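Local coordinates for RavA (Legionella pneumophila str. Paris, PDB 6WO6), which is a Legionella pneumophila effector of undefined biochemical activity, probably delivered into the host cell during infection, at residues 286-291 with 322-327; 259-264 with 293-298; 216-221 with 252-257. The protein carries 2 engineered substitutions. All coordinates share one frame; numbering follows the deposited sequence.

Contact 1. Residues 286-291 with 322-327; sequences EFAILF and EMINGA
Phe291 and Ile324 meet because both first torsions hold a branch beside the backbone N: in Phe291, CG lies anti to the carbonyl carbon (chi1 -76°), and in Ile324, CG1 does the same (chi1 -68°), which leaves the methyl CG2 anti to the backbone N and reaching across the gap. The contact packs a type I beta turn, and the helix it leads into, against the C-terminal end of helix 311-327 in an all-alpha fold. Residues 287-290 form the turn, which follows helix 281-286, is closed by the bond from Leu290 N to Phe287 O of 3.1 Å, and runs on into helix 290-294.

The main contact is a CH-pi interaction. Ile324 CG2 sits over one face of the Phe291 ring, 3.7 Å from the ring centroid and 20° off the normal, displaced toward the rim so that CD1 is the ring atom it approaches most closely, at 3.5 Å. A beta-branched residue suits this place: one branch is spent on the ring while CG1 continues in another direction. At the ring's edge, in its plane, lies Ala288 O, the oxygen that accepts Phe291 N. Cys284 of helix 281-286 also touches both Phe291 and Ile324, which extends this buried patch toward the preceding helix.

Ala288 is small enough to bring the turn close to the helix: its CA stands 5.8 Å from that of Ile324. Its CB points at the helix and rests on the backbone, 3.5 Å from Ile324 O, and also lies near CG2 of that residue. One helical turn further along, a second small side chain completes the fit, with Ala288 CB 3.8 Å from Ala327 CB.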
loop_
_atom_site.group_PDB
_atom_site.type_symbol
_atom_site.label_atom_id
_atom_site.label_comp_id
_atom_site.label_asym_id
_atom_site.label_seq_id
_atom_site.Cartn_x
_atom_site.Cartn_y
_atom_site.Cartn_z
ATOM N N GLU A 286 -0.511 24.071 -17.120
ATOM C CA GLU A 286 -0.451 22.888 -16.268
ATOM C C GLU A 286 -0.960 23.181 -14.865
ATOM O O GLU A 286 -1.500 22.290 -14.200
ATOM C CB GLU A 286 0.983 22.356 -16.214
ATOM C CG GLU A 286 1.131 20.986 -15.567
ATOM C CD GLU A 286 2.572 20.499 -15.558
ATOM O OE1 GLU A 286 3.488 21.333 -15.716
ATOM O OE2 GLU A 286 2.789 19.279 -15.397
ATOM N N PHE A 287 -0.810 24.423 -14.406
ATOM C CA PHE A 287 -1.198 24.843 -13.064
ATOM C C PHE A 287 -2.135 26.041 -13.125
ATOM O O PHE A 287 -2.041 26.972 -12.317
ATOM C CB PHE A 287 0.037 25.157 -12.224
ATOM C CG PHE A 287 0.976 23.994 -12.078
ATOM C CD1 PHE A 287 0.495 22.736 -11.748
ATOM C CD2 PHE A 287 2.335 24.153 -12.288
ATOM C CE1 PHE A 287 1.359 21.658 -11.615
ATOM C CE2 PHE A 287 3.204 23.080 -12.159
ATOM C CZ PHE A 287 2.715 21.832 -11.822
ATOM N N ALA A 288 -3.069 26.019 -14.081
ATOM C CA ALA A 288 -3.945 27.165 -14.307
ATOM C C ALA A 288 -4.801 27.481 -13.086
ATOM O O ALA A 288 -5.184 28.641 -12.883
ATOM C CB ALA A 288 -4.830 26.909 -15.526
ATOM N N ILE A 289 -5.093 26.472 -12.258
ATOM C CA ILE A 289 -5.924 26.663 -11.073
ATOM C C ILE A 289 -5.365 27.746 -10.159
ATOM O O ILE A 289 -6.110 28.340 -9.372
ATOM C CB ILE A 289 -6.074 25.323 -10.320
ATOM C CG1 ILE A 289 -7.187 25.405 -9.273
ATOM C CG2 ILE A 289 -4.759 24.923 -9.671
ATOM C CD1 ILE A 289 -7.381 24.124 -8.498
ATOM N N LEU A 290 -4.067 28.036 -10.264
ATOM C CA LEU A 290 -3.461 29.049 -9.408
ATOM C C LEU A 290 -3.955 30.455 -9.731
ATOM O O LEU A 290 -3.980 31.313 -8.843
ATOM C CB LEU A 290 -1.939 28.996 -9.536
ATOM C CG LEU A 290 -1.211 27.912 -8.748
ATOM C CD1 LEU A 290 0.256 27.871 -9.129
ATOM C CD2 LEU A 290 -1.370 28.178 -7.267
ATOM N N PHE A 291 -4.359 30.712 -10.978
ATOM C CA PHE A 291 -4.454 32.097 -11.437
ATOM C C PHE A 291 -5.705 32.856 -10.985
ATOM O O PHE A 291 -5.573 34.001 -10.534
ATOM C CB PHE A 291 -4.328 32.146 -12.961
ATOM C CG PHE A 291 -2.921 31.962 -13.446
ATOM C CD1 PHE A 291 -2.376 30.693 -13.566
ATOM C CD2 PHE A 291 -2.135 33.055 -13.753
ATOM C CE1 PHE A 291 -1.078 30.521 -14.003
ATOM C CE2 PHE A 291 -0.834 32.892 -14.188
ATOM C CZ PHE A 291 -0.303 31.626 -14.316
ATOM N N GLU A 322 -6.234 35.098 -20.923
ATOM C CA GLU A 322 -7.630 34.638 -21.108
ATOM C C GLU A 322 -7.620 33.140 -21.382
ATOM O O GLU A 322 -8.546 32.455 -20.960
ATOM C CB GLU A 322 -8.265 35.419 -22.255
ATOM C CG GLU A 322 -9.628 34.905 -22.677
ATOM C CD GLU A 322 -9.927 35.043 -24.160
ATOM O OE1 GLU A 322 -9.190 34.458 -24.972
ATOM O OE2 GLU A 322 -10.895 35.738 -24.498
ATOM N N MET A 323 -6.590 32.679 -22.074
ATOM C CA MET A 323 -6.434 31.234 -22.329
ATOM C C MET A 323 -6.098 30.534 -21.018
ATOM O O MET A 323 -6.656 29.476 -20.769
ATOM C CB MET A 323 -5.293 30.995 -23.310
ATOM C CG MET A 323 -4.603 29.696 -23.092
ATOM S SD MET A 323 -4.022 29.133 -24.669
ATOM C CE MET A 323 -5.561 29.126 -25.578
ATOM N N ILE A 324 -5.190 31.102 -20.231
ATOM C CA ILE A 324 -4.867 30.470 -18.955
ATOM C C ILE A 324 -6.103 30.403 -18.068
ATOM O O ILE A 324 -6.354 29.392 -17.403
ATOM C CB ILE A 324 -3.715 31.219 -18.263
ATOM C CG1 ILE A 324 -2.413 31.033 -19.042
ATOM C CG2 ILE A 324 -3.558 30.745 -16.831
ATOM C CD1 ILE A 324 -1.368 32.070 -18.724
ATOM N N ASN A 325 -6.897 31.478 -18.047
ATOM C CA ASN A 325 -8.123 31.467 -17.257
ATOM C C ASN A 325 -9.121 30.451 -17.800
ATOM O O ASN A 325 -9.862 29.827 -17.031
ATOM C CB ASN A 325 -8.737 32.866 -17.223
ATOM C CG ASN A 325 -9.133 33.289 -15.825
ATOM O OD1 ASN A 325 -8.317 33.822 -15.071
ATOM N ND2 ASN A 325 -10.391 33.049 -15.466
ATOM N N GLY A 326 -9.156 30.271 -19.123
ATOM C CA GLY A 326 -10.009 29.246 -19.700
ATOM C C GLY A 326 -9.565 27.839 -19.357
ATOM O O GLY A 326 -10.398 26.938 -19.227
ATOM N N ALA A 327 -8.255 27.625 -19.216
ATOM C CA ALA A 327 -7.765 26.320 -18.786
ATOM C C ALA A 327 -8.160 26.024 -17.346
ATOM O O ALA A 327 -8.352 24.859 -16.982
ATOM C CB ALA A 327 -6.248 26.242 -18.949
#

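Contact 2. Residues 259-264 with 293-298; sequences RDIERN and ELLKGH
Ile261 and Leu294 are turned toward one another, and their meeting joins two neighbouring helices of an all-helical fold: helix 246-265 near its C-terminal end, where a wider pi-type turn spans 261-264, and the last turn of helix 290-294. The contact is apolar and fairly loose; the nearest alpha carbons, those of Glu262 and Leu294, are 7.7 Å from each other.

Ile261 does most of the work on its side. With chi1 at -66°, its CG2 methyl lies anti to the backbone N and is aimed between two leucines. It comes to 4.3 Å from Leu294 CB, at the base of that side chain, and stands equally far, 4.3 Å, from Leu295 CD2, at the tip of the next one. The two leucines therefore present different parts to one methyl: Leu294 heads straight across the gap from its backbone, whereas Leu295, the first residue to leave helical geometry, has to bring a terminal methyl round to it. Phe273 of helix 270-275 also touches Ile261, so this branched side chain is gripped by more than one helix.

Glu262 lies at the margin. A long acidic side chain suits this partly exposed edge because its carboxylate can reach the guanidinium of Arg258 while lying beside the leucine. The charge is answered by that arginine, one turn earlier, in a salt bridge from NE to OE2, and Leu294 touches Arg258 as well. The extended chain of Glu262 (chi2 175°) carries the carboxylate alongside Leu294, with Glu262 OE2 4.3 Å from Leu294 CD2, a loose approach at the margin.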
loop_
_atom_site.group_PDB
_atom_site.type_symbol
_atom_site.label_atom_id
_atom_site.label_comp_id
_atom_site.label_asym_id
_atom_site.label_seq_id
_atom_site.Cartn_x
_atom_site.Cartn_y
_atom_site.Cartn_z
ATOM N N ARG A 259 5.388 31.299 -6.608
ATOM C CA ARG A 259 6.323 32.343 -6.194
ATOM C C ARG A 259 6.543 33.355 -7.314
ATOM O O ARG A 259 6.588 34.566 -7.072
ATOM C CB ARG A 259 7.655 31.725 -5.765
ATOM C CG ARG A 259 8.376 32.514 -4.681
ATOM C CD ARG A 259 9.881 32.291 -4.707
ATOM N NE ARG A 259 10.586 33.492 -5.149
ATOM C CZ ARG A 259 11.898 33.685 -5.033
ATOM N NH1 ARG A 259 12.665 32.751 -4.482
ATOM N NH2 ARG A 259 12.442 34.816 -5.467
ATOM N N ASP A 260 6.683 32.868 -8.550
ATOM C CA ASP A 260 6.864 33.750 -9.698
ATOM C C ASP A 260 5.666 34.675 -9.875
ATOM O O ASP A 260 5.828 35.883 -10.092
ATOM C CB ASP A 260 7.090 32.909 -10.956
ATOM C CG ASP A 260 7.710 33.698 -12.092
ATOM O OD1 ASP A 260 8.064 34.880 -11.887
ATOM O OD2 ASP A 260 7.847 33.125 -13.195
ATOM N N ILE A 261 4.456 34.120 -9.777
ATOM C CA ILE A 261 3.241 34.923 -9.898
ATOM C C ILE A 261 3.216 36.007 -8.831
ATOM O O ILE A 261 2.928 37.178 -9.113
ATOM C CB ILE A 261 1.994 34.027 -9.806
ATOM C CG1 ILE A 261 1.911 33.090 -11.009
ATOM C CG2 ILE A 261 0.736 34.869 -9.703
ATOM C CD1 ILE A 261 0.736 32.142 -10.950
ATOM N N GLU A 262 3.523 35.636 -7.586
ATOM C CA GLU A 262 3.385 36.588 -6.489
ATOM C C GLU A 262 4.477 37.654 -6.508
ATOM O O GLU A 262 4.231 38.792 -6.096
ATOM C CB GLU A 262 3.372 35.845 -5.155
ATOM C CG GLU A 262 2.084 35.077 -4.909
ATOM C CD GLU A 262 2.121 34.251 -3.636
ATOM O OE1 GLU A 262 3.231 33.960 -3.138
ATOM O OE2 GLU A 262 1.034 33.890 -3.133
ATOM N N ARG A 263 5.674 37.320 -6.989
ATOM C CA ARG A 263 6.783 38.266 -6.971
ATOM C C ARG A 263 6.795 39.171 -8.200
ATOM O O ARG A 263 6.924 40.393 -8.072
ATOM C CB ARG A 263 8.109 37.506 -6.863
ATOM C CG ARG A 263 9.323 38.376 -6.562
ATOM C CD ARG A 263 10.601 37.540 -6.526
ATOM N NE ARG A 263 11.699 38.216 -5.835
ATOM C CZ ARG A 263 12.607 38.987 -6.432
ATOM N NH1 ARG A 263 12.556 39.189 -7.744
ATOM N NH2 ARG A 263 13.568 39.558 -5.716
ATOM N N ASN A 264 6.659 38.593 -9.393
ATOM C CA ASN A 264 6.829 39.336 -10.635
ATOM C C ASN A 264 5.512 39.742 -11.282
ATOM O O ASN A 264 5.402 40.866 -11.786
ATOM C CB ASN A 264 7.657 38.513 -11.625
ATOM C CG ASN A 264 9.062 38.241 -11.117
ATOM O OD1 ASN A 264 9.736 39.142 -10.617
ATOM N ND2 ASN A 264 9.503 36.992 -11.228
ATOM N N GLU A 293 -7.547 32.729 -8.306
ATOM C CA GLU A 293 -7.450 33.143 -6.909
ATOM C C GLU A 293 -6.399 34.232 -6.727
ATOM O O GLU A 293 -6.685 35.307 -6.188
ATOM C CB GLU A 293 -7.124 31.940 -6.023
ATOM C CG GLU A 293 -8.237 31.540 -5.070
ATOM C CD GLU A 293 -9.101 30.421 -5.621
ATOM O OE1 GLU A 293 -9.999 29.949 -4.892
ATOM O OE2 GLU A 293 -8.878 30.008 -6.781
ATOM N N LEU A 294 -5.169 33.966 -7.170
ATOM C CA LEU A 294 -4.067 34.885 -6.911
ATOM C C LEU A 294 -4.177 36.182 -7.707
ATOM O O LEU A 294 -3.576 37.188 -7.310
ATOM C CB LEU A 294 -2.739 34.188 -7.210
ATOM C CG LEU A 294 -2.540 32.850 -6.491
ATOM C CD1 LEU A 294 -1.158 32.286 -6.769
ATOM C CD2 LEU A 294 -2.777 32.990 -4.996
ATOM N N LEU A 295 -4.923 36.189 -8.811
ATOM C CA LEU A 295 -5.159 37.399 -9.588
ATOM C C LEU A 295 -6.529 38.010 -9.319
ATOM O O LEU A 295 -6.941 38.919 -10.048
ATOM C CB LEU A 295 -5.014 37.115 -11.086
ATOM C CG LEU A 295 -3.688 36.571 -11.619
ATOM C CD1 LEU A 295 -3.683 36.620 -13.138
ATOM C CD2 LEU A 295 -2.510 37.340 -11.054
ATOM N N LYS A 296 -7.243 37.534 -8.302
ATOM C CA LYS A 296 -8.589 38.024 -8.037
ATOM C C LYS A 296 -8.530 39.482 -7.599
ATOM O O LYS A 296 -7.893 39.812 -6.594
ATOM C CB LYS A 296 -9.268 37.170 -6.968
ATOM C CG LYS A 296 -10.772 37.377 -6.898
ATOM C CD LYS A 296 -11.242 37.635 -5.480
ATOM C CE LYS A 296 -12.603 38.315 -5.485
ATOM N NZ LYS A 296 -12.550 39.656 -6.140
ATOM N N GLY A 297 -9.191 40.352 -8.356
ATOM C CA GLY A 297 -9.201 41.766 -8.028
ATOM C C GLY A 297 -7.866 42.453 -8.213
ATOM O O GLY A 297 -7.535 43.370 -7.452
ATOM N N HIS A 298 -7.082 42.022 -9.203
ATOM C CA HIS A 298 -5.816 42.664 -9.522
ATOM C C HIS A 298 -5.641 42.934 -11.009
ATOM O O HIS A 298 -4.619 43.510 -11.396
ATOM C CB HIS A 298 -4.633 41.813 -9.031
ATOM C CG HIS A 298 -4.377 41.917 -7.559
ATOM N ND1 HIS A 298 -4.652 40.891 -6.680
ATOM C CD2 HIS A 298 -3.866 42.924 -6.812
ATOM C CE1 HIS A 298 -4.325 41.262 -5.456
ATOM N NE2 HIS A 298 -3.846 42.492 -5.508
#

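Contact 3. Residues 216-221 with 252-257; sequences SIAGKL and QSAFAL
A close helix-to-helix crossing in the buried part of the fold brings helix 214-224 against helix 246-265, with alanines at the point of nearest approach. The alpha carbons of Ala218 and Ala254 are 6.2 Å apart, a spacing that bulkier side chains facing each other would hardly allow.

The alanine pair meets unevenly. Ala254 directs its CB at the opposite helix and sets it against the backbone, 3.6 Å from Ala218 O, while the two methyls, Ala218 CB and Ala254 CB, are 4.2 Å from each other. The contact is thus largely methyl on peptide group, which is what a small residue permits when a helix surface is approached directly. Phe287, from the loop between helices 281-286 and 290-294, packs against both alanines.

Further along, Phe255 reaches over the gap. Its chi1 of -75° sets CG beside the backbone N and anti to the carbonyl carbon, and the ring's CE1 corner arrives at the Leu221 carbonyl with the oxygen near the ring plane, 3.8 Å from CE1. The slightly positive ring edge is probably the more favourable side to turn to a carbonyl. The hydrogen bond to that oxygen comes from Thr225 OG1. The Phe255 side chain also touches Arg230 and Val234 of helix 230-240 and Ala222 of helix 214-224, linking both to its own helix.

With alanines where the backbones come nearest and Phe255 laid alongside, this is a close helix-helix crossing in an all-alpha fold.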
loop_
_atom_site.group_PDB
_atom_site.type_symbol
_atom_site.label_atom_id
_atom_site.label_comp_id
_atom_site.label_asym_id
_atom_site.label_seq_id
_atom_site.Cartn_x
_atom_site.Cartn_y
_atom_site.Cartn_z
ATOM N N SER A 216 -2.546 17.675 -11.199
ATOM C CA SER A 216 -3.665 18.207 -10.428
ATOM C C SER A 216 -3.319 18.316 -8.948
ATOM O O SER A 216 -3.627 19.324 -8.298
ATOM C CB SER A 216 -4.896 17.323 -10.631
ATOM O OG SER A 216 -5.894 17.595 -9.664
ATOM N N ILE A 217 -2.687 17.278 -8.396
ATOM C CA ILE A 217 -2.306 17.300 -6.987
ATOM C C ILE A 217 -1.324 18.431 -6.725
ATOM O O ILE A 217 -1.425 19.137 -5.717
ATOM C CB ILE A 217 -1.725 15.935 -6.568
ATOM C CG1 ILE A 217 -2.730 14.818 -6.841
ATOM C CG2 ILE A 217 -1.327 15.945 -5.099
ATOM C CD1 ILE A 217 -2.122 13.437 -6.762
ATOM N N ALA A 218 -0.362 18.626 -7.631
ATOM C CA ALA A 218 0.624 19.684 -7.444
ATOM C C ALA A 218 -0.022 21.058 -7.521
ATOM O O ALA A 218 0.335 21.961 -6.755
ATOM C CB ALA A 218 1.737 19.554 -8.483
ATOM N N GLY A 219 -0.980 21.234 -8.434
ATOM C CA GLY A 219 -1.690 22.500 -8.505
ATOM C C GLY A 219 -2.462 22.797 -7.234
ATOM O O GLY A 219 -2.382 23.901 -6.683
ATOM N N LYS A 220 -3.214 21.806 -6.742
ATOM C CA LYS A 220 -3.967 22.003 -5.505
ATOM C C LYS A 220 -3.044 22.222 -4.311
ATOM O O LYS A 220 -3.375 22.999 -3.410
ATOM C CB LYS A 220 -4.899 20.818 -5.251
ATOM C CG LYS A 220 -5.956 20.618 -6.328
ATOM C CD LYS A 220 -7.126 19.800 -5.804
ATOM C CE LYS A 220 -8.086 19.417 -6.918
ATOM N NZ LYS A 220 -7.501 18.384 -7.819
ATOM N N LEU A 221 -1.882 21.564 -4.292
ATOM C CA LEU A 221 -0.919 21.793 -3.221
ATOM C C LEU A 221 -0.397 23.222 -3.257
ATOM O O LEU A 221 -0.412 23.926 -2.242
ATOM C CB LEU A 221 0.236 20.797 -3.326
ATOM C CG LEU A 221 -0.012 19.397 -2.765
ATOM C CD1 LEU A 221 1.184 18.495 -3.027
ATOM C CD2 LEU A 221 -0.312 19.478 -1.280
ATOM N N GLN A 252 7.366 20.853 -6.728
ATOM C CA GLN A 252 8.350 21.921 -6.596
ATOM C C GLN A 252 8.174 22.974 -7.687
ATOM O O GLN A 252 8.273 24.179 -7.416
ATOM C CB GLN A 252 9.763 21.334 -6.605
ATOM C CG GLN A 252 10.034 20.409 -5.414
ATOM C CD GLN A 252 11.501 20.056 -5.248
ATOM O OE1 GLN A 252 12.267 20.805 -4.637
ATOM N NE2 GLN A 252 11.899 18.908 -5.788
ATOM N N SER A 253 7.869 22.548 -8.917
ATOM C CA SER A 253 7.687 23.527 -9.983
ATOM C C SER A 253 6.411 24.341 -9.789
ATOM O O SER A 253 6.374 25.523 -10.149
ATOM C CB SER A 253 7.682 22.837 -11.347
ATOM O OG SER A 253 6.360 22.565 -11.772
ATOM N N ALA A 254 5.364 23.746 -9.211
ATOM C CA ALA A 254 4.143 24.503 -8.950
ATOM C C ALA A 254 4.363 25.534 -7.850
ATOM O O ALA A 254 3.886 26.672 -7.950
ATOM C CB ALA A 254 3.001 23.559 -8.583
ATOM N N PHE A 255 5.081 25.154 -6.789
ATOM C CA PHE A 255 5.466 26.142 -5.785
ATOM C C PHE A 255 6.277 27.273 -6.412
ATOM O O PHE A 255 6.046 28.455 -6.117
ATOM C CB PHE A 255 6.262 25.476 -4.663
ATOM C CG PHE A 255 5.424 24.672 -3.711
ATOM C CD1 PHE A 255 4.132 25.064 -3.396
ATOM C CD2 PHE A 255 5.931 23.519 -3.127
ATOM C CE1 PHE A 255 3.361 24.319 -2.512
ATOM C CE2 PHE A 255 5.163 22.774 -2.245
ATOM C CZ PHE A 255 3.878 23.175 -1.940
ATOM N N ALA A 256 7.231 26.925 -7.282
ATOM C CA ALA A 256 8.040 27.945 -7.946
ATOM C C ALA A 256 7.178 28.870 -8.796
ATOM O O ALA A 256 7.399 30.087 -8.821
ATOM C CB ALA A 256 9.120 27.286 -8.805
ATOM N N LEU A 257 6.192 28.311 -9.503
ATOM C CA LEU A 257 5.321 29.131 -10.340
ATOM C C LEU A 257 4.480 30.080 -9.501
ATOM O O LEU A 257 4.270 31.238 -9.885
ATOM C CB LEU A 257 4.418 28.246 -11.199
ATOM C CG LEU A 257 3.335 28.998 -11.978
ATOM C CD1 LEU A 257 3.955 29.972 -12.966
ATOM C CD2 LEU A 257 2.400 28.030 -12.684
#

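How the contacts relate
Contacts 1 and 3 are buried; contact 2 is only partly so, and it alone has a charged side chain at its margin. Helix 246-265 serves both contact 2 and contact 3 at successive stretches, and helix 290-294 serves both contact 1 and contact 2. Contacts 1 and 2 touch where Phe291 CZ lies 3.6 Å from Ile261 CD1; Phe287 ties contact 1 to contact 3, Phe287 CB being 3.7 Å from Leu257 CD2. Alanines let backbones approach closely in contacts 1 and 3, whereas larger branched side chains span the wider gap of contact 2. Their centres lie 12 to 14 Å apart, on one side of the chain's centre.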